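Local coordinates for protein arylsulfatase (Pseudoalteromonas sp. MB47, PDB 7AJ0) that probably removes sulfate groups from the algal polysaccharide fucoidan as a calcium-binding, exo-acting sulfatase that assembles into a hexamer, at residues Q210-G215 against P230-E235; P180-D185 against K270-N275; K35-K40 against F408-N413. All blocks are in the same frame, centred on the assembly; numbering follows the deposited sequence.

Contact 1 of 3, residues Q210-G215 against P230-E235; sequences QLRPEG and PINSIE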
ATOM      1  N   GLN A 210     -26.432 -32.708  -7.782  1.00 34.40           N
ATOM      2  CA  GLN A 210     -26.333 -33.835  -8.700  1.00 34.75           C
ATOM      3  C   GLN A 210     -24.892 -34.279  -8.918  1.00 33.93           C
ATOM      4  O   GLN A 210     -24.669 -35.403  -9.376  1.00 34.08           O
ATOM      5  CB  GLN A 210     -26.980 -33.477 -10.038  1.00 35.67           C
ATOM      6  CG  GLN A 210     -28.497 -33.579 -10.028  1.00 36.74           C
ATOM      7  CD  GLN A 210     -29.135 -32.924 -11.235  1.00 45.94           C
ATOM      8  OE1 GLN A 210     -29.443 -31.731 -11.217  1.00 49.92           O
ATOM      9  NE2 GLN A 210     -29.337 -33.700 -12.293  1.00 49.97           N
ATOM     10  N   LEU A 211     -23.915 -33.425  -8.608  1.00 33.12           N
ATOM     11  CA  LEU A 211     -22.503 -33.789  -8.647  1.00 32.30           C
ATOM     12  C   LEU A 211     -21.931 -33.990  -7.246  1.00 31.51           C
ATOM     13  O   LEU A 211     -20.710 -34.011  -7.068  1.00 31.54           O
ATOM     14  CB  LEU A 211     -21.706 -32.726  -9.402  1.00 32.00           C
ATOM     15  CG  LEU A 211     -22.118 -32.509 -10.860  1.00 32.98           C
ATOM     16  CD1 LEU A 211     -21.343 -31.355 -11.473  1.00 32.49           C
ATOM     17  CD2 LEU A 211     -21.922 -33.776 -11.686  1.00 36.83           C
ATOM     18  N   ARG A 212     -22.793 -34.134  -6.252  1.00 31.72           N
ATOM     19  CA  ARG A 212     -22.346 -34.368  -4.881  1.00 34.05           C
ATOM     20  C   ARG A 212     -21.715 -35.749  -4.766  1.00 30.84           C
ATOM     21  O   ARG A 212     -22.330 -36.740  -5.174  1.00 31.44           O
ATOM     22  CB  ARG A 212     -23.549 -34.235  -3.944  1.00 31.54           C
ATOM     23  CG  ARG A 212     -23.335 -34.656  -2.504  1.00 31.10           C
ATOM     24  CD  ARG A 212     -24.690 -34.975  -1.855  1.00 37.22           C
ATOM     25  NE  ARG A 212     -24.581 -35.240  -0.424  1.00 34.77           N
ATOM     26  CZ  ARG A 212     -25.262 -34.597   0.525  1.00 45.52           C
ATOM     27  NH1 ARG A 212     -26.130 -33.641   0.216  1.00 61.45           N
ATOM     28  NH2 ARG A 212     -25.078 -34.926   1.795  1.00 50.14           N
ATOM     29  N   PRO A 213     -20.506 -35.863  -4.213  1.00 30.03           N
ATOM     30  CA  PRO A 213     -19.926 -37.198  -4.009  1.00 29.85           C
ATOM     31  C   PRO A 213     -20.745 -38.005  -3.013  1.00 30.18           C
ATOM     32  O   PRO A 213     -21.271 -37.472  -2.033  1.00 30.16           O
ATOM     33  CB  PRO A 213     -18.516 -36.901  -3.480  1.00 38.46           C
ATOM     34  CG  PRO A 213     -18.621 -35.546  -2.861  1.00 41.40           C
ATOM     35  CD  PRO A 213     -19.635 -34.792  -3.685  1.00 29.31           C
ATOM     36  N   GLU A 214     -20.843 -39.311  -3.270  1.00 30.52           N
ATOM     37  CA  GLU A 214     -21.683 -40.165  -2.438  1.00 30.96           C
ATOM     38  C   GLU A 214     -20.986 -40.603  -1.157  1.00 30.38           C
ATOM     39  O   GLU A 214     -21.658 -40.835  -0.145  1.00 30.60           O
ATOM     40  CB  GLU A 214     -22.130 -41.390  -3.239  1.00 31.66           C
ATOM     41  CG  GLU A 214     -23.143 -41.064  -4.327  1.00 33.67           C
ATOM     42  CD  GLU A 214     -23.589 -42.287  -5.105  1.00 42.54           C
ATOM     43  OE1 GLU A 214     -22.804 -43.254  -5.203  1.00 46.67           O
ATOM     44  OE2 GLU A 214     -24.728 -42.281  -5.617  1.00 43.81           O
ATOM     45  N   GLY A 215     -19.664 -40.717  -1.169  1.00 29.70           N
ATOM     46  CA  GLY A 215     -18.939 -41.127   0.020  1.00 33.89           C
ATOM     47  C   GLY A 215     -17.564 -41.658  -0.351  1.00 28.70           C
ATOM     48  O   GLY A 215     -17.020 -41.331  -1.404  1.00 28.57           O
ATOM     49  N   PRO A 230     -20.915 -44.316   3.022  1.00 30.54           N
ATOM     50  CA  PRO A 230     -21.667 -43.137   2.580  1.00 30.70           C
ATOM     51  C   PRO A 230     -21.452 -41.964   3.517  1.00 32.26           C
ATOM     52  O   PRO A 230     -21.268 -42.125   4.726  1.00 30.01           O
ATOM     53  CB  PRO A 230     -23.129 -43.605   2.609  1.00 31.63           C
ATOM     54  CG  PRO A 230     -23.067 -45.095   2.707  1.00 32.46           C
ATOM     55  CD  PRO A 230     -21.813 -45.396   3.467  1.00 31.27           C
ATOM     56  N   ILE A 231     -21.488 -40.768   2.942  1.00 30.02           N
ATOM     57  CA  ILE A 231     -21.345 -39.530   3.694  1.00 29.62           C
ATOM     58  C   ILE A 231     -22.552 -38.666   3.365  1.00 30.17           C
ATOM     59  O   ILE A 231     -22.665 -38.145   2.248  1.00 30.29           O
ATOM     60  CB  ILE A 231     -20.030 -38.803   3.379  1.00 28.84           C
ATOM     61  CG1 ILE A 231     -18.856 -39.631   3.915  1.00 28.34           C
ATOM     62  CG2 ILE A 231     -20.039 -37.410   3.985  1.00 28.57           C
ATOM     63  CD1 ILE A 231     -17.502 -39.208   3.406  1.00 27.66           C
ATOM     64  N   ASN A 232     -23.466 -38.531   4.331  1.00 30.57           N
ATOM     65  CA  ASN A 232     -24.678 -37.744   4.160  1.00 31.18           C
ATOM     66  C   ASN A 232     -24.905 -36.774   5.314  1.00 32.25           C
ATOM     67  O   ASN A 232     -25.962 -36.132   5.369  1.00 31.65           O
ATOM     68  CB  ASN A 232     -25.899 -38.663   4.015  1.00 32.09           C
ATOM     69  CG  ASN A 232     -25.792 -39.590   2.820  1.00 34.11           C
ATOM     70  OD1 ASN A 232     -25.737 -40.810   2.970  1.00 32.50           O
ATOM     71  ND2 ASN A 232     -25.764 -39.012   1.622  1.00 54.35           N
ATOM     72  N   SER A 233     -23.949 -36.648   6.232  1.00 32.36           N
ATOM     73  CA  SER A 233     -24.120 -35.773   7.381  1.00 30.40           C
ATOM     74  C   SER A 233     -22.757 -35.450   7.974  1.00 29.58           C
ATOM     75  O   SER A 233     -21.761 -36.120   7.688  1.00 30.63           O
ATOM     76  CB  SER A 233     -25.015 -36.417   8.442  1.00 30.97           C
ATOM     77  OG  SER A 233     -24.366 -37.537   9.018  1.00 31.92           O
ATOM     78  N   ILE A 234     -22.735 -34.409   8.811  1.00 29.47           N
ATOM     79  CA  ILE A 234     -21.513 -34.056   9.528  1.00 28.79           C
ATOM     80  C   ILE A 234     -21.066 -35.212  10.415  1.00 28.68           C
ATOM     81  O   ILE A 234     -19.866 -35.468  10.570  1.00 28.11           O
ATOM     82  CB  ILE A 234     -21.725 -32.769  10.347  1.00 28.85           C
ATOM     83  CG1 ILE A 234     -21.697 -31.539   9.436  1.00 28.76           C
ATOM     84  CG2 ILE A 234     -20.668 -32.651  11.444  1.00 28.36           C
ATOM     85  CD1 ILE A 234     -23.017 -31.242   8.756  1.00 40.91           C
ATOM     86  N   GLU A 235     -22.021 -35.922  11.019  1.00 29.28           N
ATOM     87  CA  GLU A 235     -21.667 -37.070  11.845  1.00 29.27           C
ATOM     88  C   GLU A 235     -20.904 -38.110  11.034  1.00 28.97           C
ATOM     89  O   GLU A 235     -19.888 -38.643  11.496  1.00 28.57           O
ATOM     90  CB  GLU A 235     -22.925 -37.684  12.461  1.00 30.07           C
ATOM     91  CG  GLU A 235     -22.655 -38.877  13.373  1.00 40.08           C
ATOM     92  CD  GLU A 235     -23.929 -39.501  13.923  1.00 56.00           C
ATOM     93  OE1 GLU A 235     -25.005 -38.876  13.796  1.00 62.79           O
ATOM     94  OE2 GLU A 235     -23.854 -40.617  14.480  1.00 60.09           O
TER
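Glu-214 and Ile-231 supply the hydrogen bond of this contact, and both use backbone atoms: Ile-231 N donates to Glu-214 O over 3.1 Å, nearly straight at 171°. The same oxygen is approached by a weaker donor, Pro-230 CA, at 3.6 Å in a CA-H...O contact. Beside this bond Gly-215 and Pro-230 form an antiparallel non-hydrogen-bonded pair, their CA atoms 4.2 Å apart. It is the open end of the hairpin formed by strands 215-220 and 226-230. A side chain on Gly-215 would run into Pro-230 CA, and its backbone angles by themselves call for glycine.

Ile-231 adds apolar contact, its CD1 lying 4.1 Å from Gly-215 CA; its side chain also packs on Tyr-186 of helix 183-187, whose hydroxyl is hydrogen-bonded to Gly-215 O.

The polar side chains meet more loosely. With CG anti to the backbone N (chi1 171°) and the chain extended as far as NE, Arg-212 carries its guanidinium across to the turn at Asn-232. There Arg-212 NH2 comes to 3.7 Å from Asn-232 CA, and Ile-231 O lies at the guanidinium edge, 4.0 Å from NH2, too far for a hydrogen bond. Phe-189 and Leu-190 also touch the arginine side chain. Just beyond, Ser-233 OG caps the following helix at Asp-236 N.

The chemistry implies a junction fixed by main-chain bonding and a glycine fit, to which the arginine charge probably adds only a diffuse attraction for nearby carbonyl oxygens.

Contact 2 of 3, residues P180-D185 against K270-N275; sequences PSVQSD and KIHNDN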
ATOM      1  N   PRO A 180     -12.276 -39.953  -3.823  1.00 26.76           N
ATOM      2  CA  PRO A 180     -11.868 -39.580  -5.188  1.00 26.86           C
ATOM      3  C   PRO A 180     -11.459 -38.123  -5.316  1.00 27.35           C
ATOM      4  O   PRO A 180     -10.498 -37.814  -6.026  1.00 26.23           O
ATOM      5  CB  PRO A 180     -13.118 -39.902  -6.024  1.00 27.65           C
ATOM      6  CG  PRO A 180     -13.801 -40.986  -5.267  1.00 27.96           C
ATOM      7  CD  PRO A 180     -13.556 -40.688  -3.808  1.00 27.42           C
ATOM      8  N   SER A 181     -12.160 -37.219  -4.643  1.00 31.38           N
ATOM      9  CA  SER A 181     -11.916 -35.778  -4.773  1.00 26.14           C
ATOM     10  C   SER A 181     -11.237 -35.272  -3.469  1.00 25.52           C
ATOM     11  O   SER A 181     -10.082 -35.578  -3.258  1.00 25.10           O
ATOM     12  CB  SER A 181     -13.214 -35.041  -5.085  1.00 26.65           C
ATOM     13  OG  SER A 181     -14.149 -35.153  -4.040  1.00 34.79           O
ATOM     14  N   VAL A 182     -11.974 -34.562  -2.627  1.00 25.54           N
ATOM     15  CA  VAL A 182     -11.349 -33.817  -1.529  1.00 25.03           C
ATOM     16  C   VAL A 182     -12.408 -33.498  -0.489  1.00 25.24           C
ATOM     17  O   VAL A 182     -13.598 -33.491  -0.780  1.00 25.75           O
ATOM     18  CB  VAL A 182     -10.657 -32.538  -2.074  1.00 24.77           C
ATOM     19  CG1 VAL A 182     -11.680 -31.628  -2.767  1.00 25.23           C
ATOM     20  CG2 VAL A 182      -9.926 -31.789  -0.974  1.00 24.29           C
ATOM     21  N   GLN A 183     -11.964 -33.232   0.746  1.00 24.87           N
ATOM     22  CA  GLN A 183     -12.894 -32.993   1.850  1.00 25.08           C
ATOM     23  C   GLN A 183     -13.890 -31.884   1.517  1.00 25.45           C
ATOM     24  O   GLN A 183     -15.099 -32.031   1.736  1.00 25.94           O
ATOM     25  CB  GLN A 183     -12.111 -32.655   3.117  1.00 24.64           C
ATOM     26  CG  GLN A 183     -12.949 -32.226   4.319  1.00 24.86           C
ATOM     27  CD  GLN A 183     -13.274 -33.373   5.264  1.00 25.01           C
ATOM     28  OE1 GLN A 183     -12.859 -34.514   5.049  1.00 24.95           O
ATOM     29  NE2 GLN A 183     -14.020 -33.070   6.321  1.00 25.25           N
ATOM     30  N   SER A 184     -13.395 -30.752   1.011  1.00 25.26           N
ATOM     31  CA  SER A 184     -14.274 -29.617   0.748  1.00 25.63           C
ATOM     32  C   SER A 184     -15.384 -29.973  -0.233  1.00 26.25           C
ATOM     33  O   SER A 184     -16.463 -29.371  -0.195  1.00 26.73           O
ATOM     34  CB  SER A 184     -13.457 -28.438   0.220  1.00 27.76           C
ATOM     35  OG  SER A 184     -12.639 -28.836  -0.868  1.00 27.99           O
ATOM     36  N   ASP A 185     -15.141 -30.944  -1.117  1.00 26.32           N
ATOM     37  CA  ASP A 185     -16.183 -31.366  -2.047  1.00 26.97           C
ATOM     38  C   ASP A 185     -17.373 -31.957  -1.301  1.00 27.42           C
ATOM     39  O   ASP A 185     -18.525 -31.780  -1.713  1.00 28.06           O
ATOM     40  CB  ASP A 185     -15.609 -32.375  -3.042  1.00 26.97           C
ATOM     41  CG  ASP A 185     -16.573 -32.702  -4.166  1.00 32.63           C
ATOM     42  OD1 ASP A 185     -17.630 -32.042  -4.259  1.00 38.51           O
ATOM     43  OD2 ASP A 185     -16.273 -33.622  -4.957  1.00 38.24           O
ATOM     44  N   LYS A 270      -7.599 -34.904   6.660  1.00 23.24           N
ATOM     45  CA  LYS A 270      -7.163 -33.727   7.402  1.00 25.92           C
ATOM     46  C   LYS A 270      -5.803 -33.265   6.891  1.00 22.64           C
ATOM     47  O   LYS A 270      -5.007 -34.065   6.394  1.00 22.51           O
ATOM     48  CB  LYS A 270      -7.104 -34.044   8.893  1.00 23.10           C
ATOM     49  CG  LYS A 270      -8.470 -34.220   9.528  1.00 23.52           C
ATOM     50  CD  LYS A 270      -8.401 -35.071  10.785  1.00 23.67           C
ATOM     51  CE  LYS A 270      -9.778 -35.211  11.425  1.00 24.14           C
ATOM     52  NZ  LYS A 270     -10.786 -35.796  10.492  1.00 24.44           N
ATOM     53  N   ILE A 271      -5.523 -31.958   7.015  1.00 22.50           N
ATOM     54  CA  ILE A 271      -6.379 -30.980   7.663  1.00 22.69           C
ATOM     55  C   ILE A 271      -7.047 -30.053   6.645  1.00 22.82           C
ATOM     56  O   ILE A 271      -7.137 -28.842   6.851  1.00 22.84           O
ATOM     57  CB  ILE A 271      -5.573 -30.130   8.681  1.00 22.73           C
ATOM     58  CG1 ILE A 271      -4.388 -29.445   7.988  1.00 22.22           C
ATOM     59  CG2 ILE A 271      -5.075 -30.997   9.826  1.00 22.51           C
ATOM     60  CD1 ILE A 271      -3.684 -28.430   8.858  1.00 28.53           C
ATOM     61  N   HIS A 272      -7.503 -30.627   5.536  1.00 22.95           N
ATOM     62  CA  HIS A 272      -8.234 -29.855   4.543  1.00 23.17           C
ATOM     63  C   HIS A 272      -9.557 -29.368   5.126  1.00 23.56           C
ATOM     64  O   HIS A 272     -10.192 -30.048   5.936  1.00 23.75           O
ATOM     65  CB  HIS A 272      -8.496 -30.702   3.298  1.00 23.32           C
ATOM     66  CG  HIS A 272      -8.644 -29.904   2.040  1.00 23.44           C
ATOM     67  ND1 HIS A 272      -9.733 -29.097   1.791  1.00 23.81           N
ATOM     68  CD2 HIS A 272      -7.841 -29.799   0.955  1.00 23.30           C
ATOM     69  CE1 HIS A 272      -9.593 -28.526   0.608  1.00 23.88           C
ATOM     70  NE2 HIS A 272      -8.453 -28.934   0.081  1.00 23.58           N
ATOM     71  N   ASN A 273      -9.971 -28.175   4.712  1.00 23.71           N
ATOM     72  CA  ASN A 273     -11.273 -27.660   5.123  1.00 24.16           C
ATOM     73  C   ASN A 273     -12.381 -28.410   4.389  1.00 24.57           C
ATOM     74  O   ASN A 273     -12.183 -28.909   3.279  1.00 24.55           O
ATOM     75  CB  ASN A 273     -11.370 -26.163   4.834  1.00 28.25           C
ATOM     76  CG  ASN A 273     -11.718 -25.869   3.386  1.00 24.47           C
ATOM     77  OD1 ASN A 273     -10.910 -26.089   2.483  1.00 24.23           O
ATOM     78  ND2 ASN A 273     -12.924 -25.362   3.158  1.00 24.97           N
ATOM     79  N   ASP A 274     -13.555 -28.505   5.016  1.00 24.99           N
ATOM     80  CA  ASP A 274     -13.825 -28.024   6.367  1.00 28.21           C
ATOM     81  C   ASP A 274     -13.535 -29.145   7.360  1.00 24.95           C
ATOM     82  O   ASP A 274     -14.044 -30.256   7.211  1.00 25.15           O
ATOM     83  CB  ASP A 274     -15.278 -27.561   6.478  1.00 25.69           C
ATOM     84  CG  ASP A 274     -15.632 -26.521   5.431  1.00 35.65           C
ATOM     85  OD1 ASP A 274     -14.972 -25.460   5.404  1.00 25.69           O
ATOM     86  OD2 ASP A 274     -16.552 -26.773   4.623  1.00 27.72           O
ATOM     87  N   ASN A 275     -12.716 -28.853   8.368  1.00 24.66           N
ATOM     88  CA  ASN A 275     -12.264 -29.879   9.296  1.00 24.53           C
ATOM     89  C   ASN A 275     -13.368 -30.253  10.275  1.00 25.00           C
ATOM     90  O   ASN A 275     -13.951 -29.385  10.932  1.00 25.27           O
ATOM     91  CB  ASN A 275     -11.030 -29.404  10.062  1.00 24.16           C
ATOM     92  CG  ASN A 275      -9.758 -29.588   9.275  1.00 23.70           C
ATOM     93  OD1 ASN A 275      -9.268 -30.708   9.125  1.00 29.34           O
ATOM     94  ND2 ASN A 275      -9.212 -28.492   8.765  1.00 23.51           N
TER
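Val-182 sets one methyl squarely on the imidazole of His-272: CG2 stands 3.5 Å from the ring centroid, 14° off the normal, a CH-pi contact over the face. The valine reaches it with CG2 anti to its own backbone N, and the two side chains cross at about a right angle. Ser-184 comes at the ring obliquely, its OG 3.4 Å from His-272 CE1; the hydroxyl's hydrogen bond goes to Glu-486 of the second subunit.

The ring's rotation is fixed by a bond within its own segment, His-272 ND1 donating to Asn-273 O over 2.9 Å at 167°, in the plane of both ring and carbonyl. The loop 270-275 follows strand 262-267 of the central sheet of this alkaline-phosphatase-like sulfatase fold. It brings the His-272 side chain to about 5 Å from the bound calcium ion, against the metal ligands Asp-60 and Asp-61, so that the ring sits behind these ligands with Val-182 over one of its faces. An alanine in place of His-272 would probably leave the Val-182 methyl without its aromatic face and Asn-273 O without the ND1 donor, opening a gap beside the calcium ligands.

Gln-183 passes alongside the loop backbone, bent at chi2 (95°), with CG 3.6 Å from Asn-273 O. Its amide then turns NE2 to Asp-274 O, a hydrogen bond of 3.0 Å tilted from both the amide and carbonyl planes, while OE1 is bonded to Ser-269. Asn-273 ND2 meets Asp-274 OD1 from above the carboxylate plane at 3.0 Å, and Asp-274 OD2 is held by Tyr-195 and Thr-187.

Contact 3 of 3, residues K35-K40 against F408-N413; sequences KVAVSK and FLLADN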
ATOM      1  N   LYS A  35      27.723 -46.543  -0.741  1.00 27.74           N
ATOM      2  CA  LYS A  35      28.277 -47.772  -0.182  1.00 28.35           C
ATOM      3  C   LYS A  35      27.619 -48.114   1.150  1.00 28.18           C
ATOM      4  O   LYS A  35      27.273 -49.275   1.401  1.00 28.48           O
ATOM      5  CB  LYS A  35      29.788 -47.645  -0.001  1.00 32.32           C
ATOM      6  CG  LYS A  35      30.598 -47.908  -1.255  1.00 29.40           C
ATOM      7  CD  LYS A  35      32.086 -47.770  -0.970  1.00 33.89           C
ATOM      8  CE  LYS A  35      32.839 -47.233  -2.178  1.00 44.03           C
ATOM      9  NZ  LYS A  35      34.259 -46.914  -1.847  1.00 48.00           N
ATOM     10  N   VAL A  36      27.445 -47.115   2.018  1.00 27.74           N
ATOM     11  CA  VAL A  36      26.791 -47.353   3.302  1.00 27.59           C
ATOM     12  C   VAL A  36      25.359 -47.822   3.088  1.00 27.66           C
ATOM     13  O   VAL A  36      24.895 -48.767   3.737  1.00 34.67           O
ATOM     14  CB  VAL A  36      26.842 -46.083   4.170  1.00 27.20           C
ATOM     15  CG1 VAL A  36      25.808 -46.161   5.282  1.00 27.64           C
ATOM     16  CG2 VAL A  36      28.232 -45.889   4.748  1.00 27.70           C
ATOM     17  N   ALA A  37      24.632 -47.168   2.180  1.00 26.77           N
ATOM     18  CA  ALA A  37      23.237 -47.531   1.956  1.00 26.47           C
ATOM     19  C   ALA A  37      23.113 -48.943   1.395  1.00 26.97           C
ATOM     20  O   ALA A  37      22.226 -49.704   1.800  1.00 26.99           O
ATOM     21  CB  ALA A  37      22.580 -46.522   1.014  1.00 25.96           C
ATOM     22  N   VAL A  38      23.992 -49.311   0.459  1.00 27.41           N
ATOM     23  CA  VAL A  38      23.934 -50.648  -0.123  1.00 27.96           C
ATOM     24  C   VAL A  38      24.184 -51.705   0.946  1.00 28.42           C
ATOM     25  O   VAL A  38      23.541 -52.761   0.958  1.00 28.69           O
ATOM     26  CB  VAL A  38      24.943 -50.768  -1.282  1.00 28.42           C
ATOM     27  CG1 VAL A  38      25.125 -52.225  -1.681  1.00 29.14           C
ATOM     28  CG2 VAL A  38      24.485 -49.941  -2.473  1.00 28.05           C
ATOM     29  N   SER A  39      25.119 -51.436   1.860  1.00 28.58           N
ATOM     30  CA  SER A  39      25.422 -52.400   2.911  1.00 29.09           C
ATOM     31  C   SER A  39      24.266 -52.533   3.895  1.00 28.76           C
ATOM     32  O   SER A  39      23.918 -53.645   4.306  1.00 29.16           O
ATOM     33  CB  SER A  39      26.699 -51.988   3.643  1.00 29.65           C
ATOM     34  OG  SER A  39      26.879 -52.754   4.819  1.00 29.80           O
ATOM     35  N   LYS A  40      23.660 -51.410   4.283  1.00 28.10           N
ATOM     36  CA  LYS A  40      22.538 -51.464   5.214  1.00 27.80           C
ATOM     37  C   LYS A  40      21.356 -52.213   4.613  1.00 27.77           C
ATOM     38  O   LYS A  40      20.706 -53.014   5.294  1.00 27.96           O
ATOM     39  CB  LYS A  40      22.123 -50.050   5.614  1.00 27.13           C
ATOM     40  CG  LYS A  40      23.074 -49.365   6.577  1.00 27.21           C
ATOM     41  CD  LYS A  40      22.619 -47.943   6.859  1.00 26.57           C
ATOM     42  CE  LYS A  40      23.302 -47.373   8.083  1.00 26.70           C
ATOM     43  NZ  LYS A  40      22.807 -46.005   8.395  1.00 26.13           N
ATOM     44  N   PHE A 408      20.963 -40.611   0.565  1.00 28.80           N
ATOM     45  CA  PHE A 408      20.814 -39.430   1.409  1.00 23.57           C
ATOM     46  C   PHE A 408      20.117 -39.773   2.719  1.00 23.76           C
ATOM     47  O   PHE A 408      20.538 -39.314   3.787  1.00 23.47           O
ATOM     48  CB  PHE A 408      20.051 -38.359   0.625  1.00 23.21           C
ATOM     49  CG  PHE A 408      19.639 -37.165   1.437  1.00 22.88           C
ATOM     50  CD1 PHE A 408      20.574 -36.422   2.140  1.00 28.42           C
ATOM     51  CD2 PHE A 408      18.312 -36.761   1.464  1.00 22.53           C
ATOM     52  CE1 PHE A 408      20.189 -35.312   2.874  1.00 22.72           C
ATOM     53  CE2 PHE A 408      17.921 -35.652   2.192  1.00 26.98           C
ATOM     54  CZ  PHE A 408      18.861 -34.926   2.899  1.00 22.37           C
ATOM     55  N   LEU A 409      19.074 -40.606   2.659  1.00 23.40           N
ATOM     56  CA  LEU A 409      18.296 -40.919   3.850  1.00 23.31           C
ATOM     57  C   LEU A 409      18.994 -41.922   4.763  1.00 23.72           C
ATOM     58  O   LEU A 409      18.762 -41.904   5.977  1.00 25.28           O
ATOM     59  CB  LEU A 409      16.924 -41.467   3.449  1.00 23.17           C
ATOM     60  CG  LEU A 409      15.977 -40.509   2.727  1.00 22.80           C
ATOM     61  CD1 LEU A 409      14.733 -41.243   2.245  1.00 22.79           C
ATOM     62  CD2 LEU A 409      15.590 -39.350   3.630  1.00 30.61           C
ATOM     63  N   LEU A 410      19.836 -42.797   4.215  1.00 24.12           N
ATOM     64  CA  LEU A 410      20.455 -43.863   4.991  1.00 24.58           C
ATOM     65  C   LEU A 410      21.878 -43.541   5.432  1.00 24.89           C
ATOM     66  O   LEU A 410      22.509 -44.373   6.091  1.00 25.34           O
ATOM     67  CB  LEU A 410      20.458 -45.169   4.187  1.00 24.94           C
ATOM     68  CG  LEU A 410      19.096 -45.667   3.709  1.00 24.76           C
ATOM     69  CD1 LEU A 410      19.236 -47.003   3.000  1.00 25.23           C
ATOM     70  CD2 LEU A 410      18.125 -45.780   4.866  1.00 24.61           C
ATOM     71  N   ALA A 411      22.395 -42.366   5.091  1.00 24.71           N
ATOM     72  CA  ALA A 411      23.717 -41.938   5.524  1.00 25.02           C
ATOM     73  C   ALA A 411      23.597 -41.005   6.722  1.00 24.85           C
ATOM     74  O   ALA A 411      22.729 -40.128   6.754  1.00 27.40           O
ATOM     75  CB  ALA A 411      24.464 -41.232   4.389  1.00 25.03           C
ATOM     76  N   ASP A 412      24.468 -41.203   7.709  1.00 25.28           N
ATOM     77  CA  ASP A 412      24.516 -40.302   8.854  1.00 25.24           C
ATOM     78  C   ASP A 412      24.921 -38.907   8.397  1.00 25.03           C
ATOM     79  O   ASP A 412      26.021 -38.712   7.870  1.00 25.32           O
ATOM     80  CB  ASP A 412      25.498 -40.825   9.901  1.00 25.84           C
ATOM     81  CG  ASP A 412      24.963 -42.028  10.658  1.00 34.54           C
ATOM     82  OD1 ASP A 412      23.752 -42.316  10.544  1.00 36.49           O
ATOM     83  OD2 ASP A 412      25.753 -42.689  11.365  1.00 40.70           O
ATOM     84  N   ASN A 413      24.029 -37.940   8.595  1.00 24.59           N
ATOM     85  CA  ASN A 413      24.261 -36.558   8.178  1.00 30.12           C
ATOM     86  C   ASN A 413      24.707 -36.505   6.720  1.00 24.37           C
ATOM     87  O   ASN A 413      25.655 -35.809   6.352  1.00 25.04           O
ATOM     88  CB  ASN A 413      25.285 -35.885   9.089  1.00 24.77           C
ATOM     89  CG  ASN A 413      25.038 -36.185  10.550  1.00 24.96           C
ATOM     90  OD1 ASN A 413      24.075 -35.696  11.143  1.00 24.68           O
ATOM     91  ND2 ASN A 413      25.907 -36.998  11.142  1.00 39.52           N
TER
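Lys-40 reaches out from its helix to hydrogen-bond the carbonyl of Leu-410, with NZ 2.8 Å from Leu-410 O. Its CG is anti to the carbonyl carbon (chi1 -74°) and the chain beyond is fully extended, which carries the ammonium the whole length of the side chain to the loop. NZ approaches somewhat out of the carbonyl plane, tilted by 25°, and Lys-40 CD and CE each pass 3.7 Å from Leu-410 O. A second carbonyl, that of Met-364, also receives a hydrogen bond from NZ. The carboxylate of Asp-412 stays beyond salt-bridge distance, OD1 lying 4.4 Å from Lys-40 NZ, and is hydrogen-bonded to Ser-366; its charge probably still favours the ammonium.

Leu-410 points its side chain at the helix. CG sits anti to the carbonyl carbon (chi1 -57°), a setting that lays Leu-410 CD1 against Ala-37 at 3.9 Å from CB, with Leu-410 CB nearly as near. The small alanine lets the leucine settle close to the helix backbone, where Leu-41 adds to its surroundings; Trp-361 and Ile-365 pack on it as well. Val-36 CG1, anti to its backbone N, lies 3.8 Å from Leu-410 O.

Val-36, Ala-37 and Lys-40 thus present one face of helix 31-48, in i, i+1, i+4 spacing, to the loop leaving helix 406-409: an ordinary helix-to-loop packing at the periphery of the sulfatase fold.

How the contacts relate
From the N terminus the chain first passes 35-40, on helix 31-48, and meets 408-413 some 370 residues later, so contact 3 closes the longest loop. Inside that loop lies contact 2, joining 180-185 to 270-275, and inside contact 2 in turn lies contact 1, 210-215 with 230-235; the three nest without crossing. Contact 1 closes the strand pair 215-220 and 226-230 at the sheet's edge, and contact 2 ties helix 183-187 to the loop after strand 262-267. These two touch, Pro-213 CD lying 3.5 Å from Asp-185 OD1. Contact 3 is on the opposite side of the chain's centre, its centre about 37 Å from that of contact 2.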